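Local coordinates for alcohol dehydrogenase (Thermus thermophilus, PDB 2EIH), which binds zinc through four cysteines and probably acts as a nicotinamide-dependent oxidoreductase of the medium-chain alcohol dehydrogenase family, at residues 152-157 and 180-185; 156-161 and 238-243. All blocks are in the same frame, centred on the assembly; numbering follows the deposited sequence.

Both interactions start from helix 148-161. Interaction 1 closes the shorter loop: the chain leaves the helix, runs through strand 169-172, and returns in helix 180-189 to pack against the helix it left. Interaction 2 closes a longer loop, which takes in helix 180-189 with strands 193-198 and 214-217 and ends at strand 236-241, the neighbour of 169-172 in the parallel sheet. Interaction 1 begins earlier and ends inside this longer loop, so the two overlap and cross, neither lying wholly within the other. They meet where Ala183 CB approaches Val240 CG1 at 3.8 Å, so two helices and a central strand share one buried core of the Rossmann-type domain.

Interaction 1 (152-157 and 180-185)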
loop_
_atom_site.group_PDB
_atom_site.type_symbol
_atom_site.label_atom_id
_atom_site.label_comp_id
_atom_site.label_asym_id
_atom_site.label_seq_id
_atom_site.Cartn_x
_atom_site.Cartn_y
_atom_site.Cartn_z
ATOM N N LEU A 152 -6.187 16.494 12.737
ATOM C CA LEU A 152 -5.034 15.671 12.401
ATOM C C LEU A 152 -5.155 14.270 12.973
ATOM O O LEU A 152 -4.796 13.298 12.320
ATOM C CB LEU A 152 -3.749 16.318 12.915
ATOM C CG LEU A 152 -3.311 17.544 12.118
ATOM C CD1 LEU A 152 -2.375 18.396 12.955
ATOM C CD2 LEU A 152 -2.629 17.090 10.834
ATOM N N THR A 153 -5.663 14.174 14.195
ATOM C CA THR A 153 -5.817 12.892 14.856
ATOM C C THR A 153 -6.893 12.063 14.165
ATOM O O THR A 153 -6.720 10.869 13.949
ATOM C CB THR A 153 -6.185 13.089 16.334
ATOM O OG1 THR A 153 -5.124 13.787 16.990
ATOM C CG2 THR A 153 -6.419 11.754 17.018
ATOM N N ALA A 154 -7.999 12.706 13.814
ATOM C CA ALA A 154 -9.092 12.024 13.143
ATOM C C ALA A 154 -8.666 11.583 11.745
ATOM O O ALA A 154 -9.105 10.547 11.246
ATOM C CB ALA A 154 -10.299 12.949 13.044
ATOM N N TRP A 155 -7.809 12.371 11.113
ATOM C CA TRP A 155 -7.368 12.061 9.763
ATOM C C TRP A 155 -6.472 10.827 9.701
ATOM O O TRP A 155 -6.648 9.976 8.828
ATOM C CB TRP A 155 -6.663 13.274 9.159
ATOM C CG TRP A 155 -6.211 13.055 7.748
ATOM C CD1 TRP A 155 -5.165 12.287 7.331
ATOM C CD2 TRP A 155 -6.780 13.635 6.569
ATOM N NE1 TRP A 155 -5.037 12.366 5.970
ATOM C CE2 TRP A 155 -6.013 13.193 5.474
ATOM C CE3 TRP A 155 -7.853 14.507 6.333
ATOM C CZ2 TRP A 155 -6.291 13.572 4.154
ATOM C CZ3 TRP A 155 -8.132 14.887 5.030
ATOM C CH2 TRP A 155 -7.344 14.426 3.951
ATOM N N GLN A 156 -5.517 10.725 10.623
ATOM C CA GLN A 156 -4.638 9.565 10.637
ATOM C C GLN A 156 -5.457 8.312 10.895
ATOM O O GLN A 156 -5.208 7.279 10.286
ATOM C CB GLN A 156 -3.545 9.683 11.708
ATOM C CG GLN A 156 -2.538 8.528 11.650
ATOM C CD GLN A 156 -1.290 8.742 12.489
ATOM O OE1 GLN A 156 -1.194 8.240 13.607
ATOM N NE2 GLN A 156 -0.332 9.501 11.957
ATOM N N MET A 157 -6.440 8.407 11.786
ATOM C CA MET A 157 -7.279 7.259 12.102
ATOM C C MET A 157 -8.139 6.827 10.910
ATOM O O MET A 157 -8.138 5.655 10.530
ATOM C CB MET A 157 -8.176 7.563 13.309
ATOM C CG MET A 157 -7.417 7.770 14.611
ATOM S SD MET A 157 -8.547 8.007 16.025
ATOM C CE MET A 157 -9.036 9.623 15.724
ATOM N N SER A 180 -14.517 12.719 17.360
ATOM C CA SER A 180 -15.702 12.272 16.631
ATOM C C SER A 180 -16.212 13.301 15.613
ATOM O O SER A 180 -16.520 12.949 14.474
ATOM C CB SER A 180 -16.827 11.916 17.600
ATOM O OG SER A 180 -17.154 12.986 18.450
ATOM N N VAL A 181 -16.297 14.568 16.019
ATOM C CA VAL A 181 -16.770 15.621 15.139
ATOM C C VAL A 181 -15.987 15.612 13.834
ATOM O O VAL A 181 -16.575 15.654 12.740
ATOM C CB VAL A 181 -16.647 17.004 15.819
ATOM C CG1 VAL A 181 -16.789 18.114 14.794
ATOM C CG2 VAL A 181 -17.723 17.143 16.886
ATOM N N ALA A 182 -14.663 15.566 13.940
ATOM C CA ALA A 182 -13.808 15.548 12.750
ATOM C C ALA A 182 -13.871 14.201 12.006
ATOM O O ALA A 182 -13.861 14.166 10.779
ATOM C CB ALA A 182 -12.355 15.864 13.154
ATOM N N ALA A 183 -13.939 13.107 12.760
ATOM C CA ALA A 183 -13.986 11.769 12.176
ATOM C C ALA A 183 -15.240 11.503 11.361
ATOM O O ALA A 183 -15.204 10.799 10.352
ATOM C CB ALA A 183 -13.852 10.713 13.261
ATOM N N ILE A 184 -16.362 12.050 11.793
ATOM C CA ILE A 184 -17.596 11.837 11.056
ATOM C C ILE A 184 -17.501 12.500 9.680
ATOM O O ILE A 184 -17.868 11.897 8.664
ATOM C CB ILE A 184 -18.794 12.375 11.870
ATOM C CG1 ILE A 184 -18.936 11.514 13.134
ATOM C CG2 ILE A 184 -20.068 12.337 11.034
ATOM C CD1 ILE A 184 -19.971 11.976 14.110
ATOM N N GLN A 185 -16.978 13.725 9.654
ATOM C CA GLN A 185 -16.817 14.504 8.421
ATOM C C GLN A 185 -15.723 13.970 7.485
ATOM O O GLN A 185 -15.893 13.948 6.270
ATOM C CB GLN A 185 -16.515 15.976 8.759
ATOM C CG GLN A 185 -17.621 16.678 9.537
ATOM C CD GLN A 185 -17.298 18.119 9.863
ATOM O OE1 GLN A 185 -17.326 18.988 8.994
ATOM N NE2 GLN A 185 -16.974 18.377 11.122
#
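Ala154 and Ala183 mark the closest approach of two helical segments, 152-157 and 180-185, with their CA atoms only 5.0 Å apart. Both segments keep regular helical backbones, as in the bond from Ile184 N to Ser180 O. Side chains no larger than a methyl make the contact: Ala154 CB points at the second helix and lies 3.6 Å from Ala182 CB. The same methyl sits 3.7 Å from Ala183 N, resting against the backbone as well as the side chains, and approaches Ala183 CB less closely at 4.2 Å. It thus bridges two successive residues of helix 180-189. The three alanines are buried, and the side-chain contacts are methyl on methyl.

Larger residues turn to other neighbours. Trp155 carries its indole to Ile300 and Phe303 of helix 297-306 and also packs on Arg165 of the second subunit. Gln185 folds back along its own helix, where NE2 donates to Val181 O at 3.2 Å. This bond is fairly straight at the hydrogen (160°) but arrives from above the carbonyl plane, while OE1 accepts from Lys310 N; the amide is therefore held at both ends. At the start of helix 180-189, Ser180 OG lies within hydrogen-bonding distance of both Ala174 O and Ser177 O, and its single proton can be shared or alternate between them, tying the helix to the loop after strand 169-172. Close alanine-to-alanine packing here joins helix 148-161 to helix 180-189, the helix of the first beta-alpha-beta crossover (strand 169-172, helix 180-189, strand 193-198) of a Rossmann-type, dinucleotide-binding fold.

Interaction 2 (156-161 and 238-243); sequences QMVVDK and KVVDHT
Val240 meets Met157 and Val158 of helix 148-161 from the strand in 238-243. Before it comes Lys238, whose NZ forms a salt bridge with Asp168 and a hydrogen bond to Leu162 O, linking the strand to the chain that leaves the helix. Val239 faces the other way and packs on Val251 of helix 248-254. Val240 points back toward helix 148-161, and its two methyls divide the work. CG1, anti to the backbone N (chi1 -179°), lies 4.1 Å from both SD and CE of Met157, whose side chain bends at its thioether to cross the valine at about a right angle. CG2 meets Val158 CG2, also at 4.1 Å. This is the helix-on-sheet core of a Rossmann-type domain: strand 236-241 lies next to strand 169-172 in the parallel six-stranded sheet, and Val158 also packs on Ile186 of helix 180-189. Asp241 points away from the helix and shapes the exit from the strand, where His242 and Thr243 are poorly ordered, with high B factors. As modelled, Asp241 OD2 accepts Thr243 N at 3.0 Å from above the carboxylate plane, forming an Asx turn, and takes Thr243 OG1, also at 3.0 Å, on its syn lone pair. In its modelled position Thr243 CG2 lies over one face of the His242 imidazole, offset toward its rim.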
loop_
_atom_site.group_PDB
_atom_site.type_symbol
_atom_site.label_atom_id
_atom_site.label_comp_id
_atom_site.label_asym_id
_atom_site.label_seq_id
_atom_site.Cartn_x
_atom_site.Cartn_y
_atom_site.Cartn_z
ATOM N N GLN A 156 -5.517 10.725 10.623
ATOM C CA GLN A 156 -4.638 9.565 10.637
ATOM C C GLN A 156 -5.457 8.312 10.895
ATOM O O GLN A 156 -5.208 7.279 10.286
ATOM C CB GLN A 156 -3.545 9.683 11.708
ATOM C CG GLN A 156 -2.538 8.528 11.650
ATOM C CD GLN A 156 -1.290 8.742 12.489
ATOM O OE1 GLN A 156 -1.194 8.240 13.607
ATOM N NE2 GLN A 156 -0.332 9.501 11.957
ATOM N N MET A 157 -6.440 8.407 11.786
ATOM C CA MET A 157 -7.279 7.259 12.102
ATOM C C MET A 157 -8.139 6.827 10.910
ATOM O O MET A 157 -8.138 5.655 10.530
ATOM C CB MET A 157 -8.176 7.563 13.309
ATOM C CG MET A 157 -7.417 7.770 14.611
ATOM S SD MET A 157 -8.547 8.007 16.025
ATOM C CE MET A 157 -9.036 9.623 15.724
ATOM N N VAL A 158 -8.850 7.779 10.308
ATOM C CA VAL A 158 -9.730 7.514 9.166
ATOM C C VAL A 158 -8.985 7.190 7.867
ATOM O O VAL A 158 -9.170 6.128 7.278
ATOM C CB VAL A 158 -10.668 8.737 8.935
ATOM C CG1 VAL A 158 -11.547 8.526 7.707
ATOM C CG2 VAL A 158 -11.535 8.952 10.172
ATOM N N VAL A 159 -8.134 8.112 7.436
ATOM C CA VAL A 159 -7.384 7.948 6.199
ATOM C C VAL A 159 -6.224 6.927 6.234
ATOM O O VAL A 159 -6.257 5.933 5.512
ATOM C CB VAL A 159 -6.878 9.332 5.725
ATOM C CG1 VAL A 159 -6.175 9.217 4.390
ATOM C CG2 VAL A 159 -8.056 10.288 5.618
ATOM N N ASP A 160 -5.214 7.159 7.069
ATOM C CA ASP A 160 -4.064 6.254 7.153
ATOM C C ASP A 160 -4.317 4.921 7.883
ATOM O O ASP A 160 -4.081 3.854 7.329
ATOM C CB ASP A 160 -2.872 6.993 7.786
ATOM C CG ASP A 160 -2.530 8.296 7.053
ATOM O OD1 ASP A 160 -2.344 8.255 5.813
ATOM O OD2 ASP A 160 -2.431 9.357 7.708
ATOM N N LYS A 161 -4.794 4.980 9.117
ATOM C CA LYS A 161 -5.061 3.776 9.903
ATOM C C LYS A 161 -6.201 2.904 9.382
ATOM O O LYS A 161 -5.998 1.733 9.081
ATOM C CB LYS A 161 -5.365 4.160 11.352
ATOM C CG LYS A 161 -4.253 3.870 12.334
ATOM C CD LYS A 161 -2.926 4.504 11.976
ATOM C CE LYS A 161 -1.945 4.186 13.085
ATOM N NZ LYS A 161 -0.537 4.536 12.809
ATOM N N LYS A 238 -15.201 -0.234 9.543
ATOM C CA LYS A 238 -14.191 0.602 10.184
ATOM C C LYS A 238 -14.779 1.290 11.399
ATOM O O LYS A 238 -15.915 1.750 11.354
ATOM C CB LYS A 238 -13.672 1.673 9.219
ATOM C CG LYS A 238 -12.542 1.225 8.309
ATOM C CD LYS A 238 -12.938 0.055 7.439
ATOM C CE LYS A 238 -11.776 -0.408 6.575
ATOM N NZ LYS A 238 -11.590 0.384 5.332
ATOM N N VAL A 239 -14.003 1.374 12.476
ATOM C CA VAL A 239 -14.477 2.014 13.699
ATOM C C VAL A 239 -13.513 3.049 14.284
ATOM O O VAL A 239 -12.329 2.783 14.457
ATOM C CB VAL A 239 -14.764 0.970 14.788
ATOM C CG1 VAL A 239 -15.274 1.658 16.046
ATOM C CG2 VAL A 239 -15.777 -0.036 14.273
ATOM N N VAL A 240 -14.033 4.235 14.582
ATOM C CA VAL A 240 -13.228 5.290 15.182
ATOM C C VAL A 240 -13.649 5.419 16.635
ATOM O O VAL A 240 -14.774 5.812 16.924
ATOM C CB VAL A 240 -13.452 6.637 14.499
ATOM C CG1 VAL A 240 -12.569 7.686 15.145
ATOM C CG2 VAL A 240 -13.172 6.523 13.015
ATOM N N ASP A 241 -12.742 5.092 17.545
ATOM C CA ASP A 241 -13.035 5.151 18.966
ATOM C C ASP A 241 -12.020 6.010 19.723
ATOM O O ASP A 241 -10.816 5.873 19.521
ATOM C CB ASP A 241 -13.031 3.735 19.537
ATOM C CG ASP A 241 -13.608 3.675 20.926
ATOM O OD1 ASP A 241 -13.567 2.602 21.554
ATOM O OD2 ASP A 241 -14.111 4.709 21.390
ATOM N N HIS A 242 -12.489 6.896 20.595
ATOM C CA HIS A 242 -11.564 7.733 21.358
ATOM C C HIS A 242 -11.836 7.589 22.843
ATOM O O HIS A 242 -11.289 8.326 23.659
ATOM C CB HIS A 242 -11.706 9.208 20.975
ATOM C CG HIS A 242 -13.001 9.815 21.408
ATOM N ND1 HIS A 242 -14.185 9.600 20.735
ATOM C CD2 HIS A 242 -13.312 10.593 22.472
ATOM C CE1 HIS A 242 -15.168 10.218 21.364
ATOM N NE2 HIS A 242 -14.663 10.828 22.423
ATOM N N THR A 243 -12.696 6.645 23.190
ATOM C CA THR A 243 -13.028 6.427 24.582
ATOM C C THR A 243 -12.542 5.052 25.025
ATOM O O THR A 243 -11.649 4.943 25.870
ATOM C CB THR A 243 -14.547 6.560 24.805
ATOM O OG1 THR A 243 -15.251 5.600 24.004
ATOM C CG2 THR A 243 -15.003 7.963 24.420
#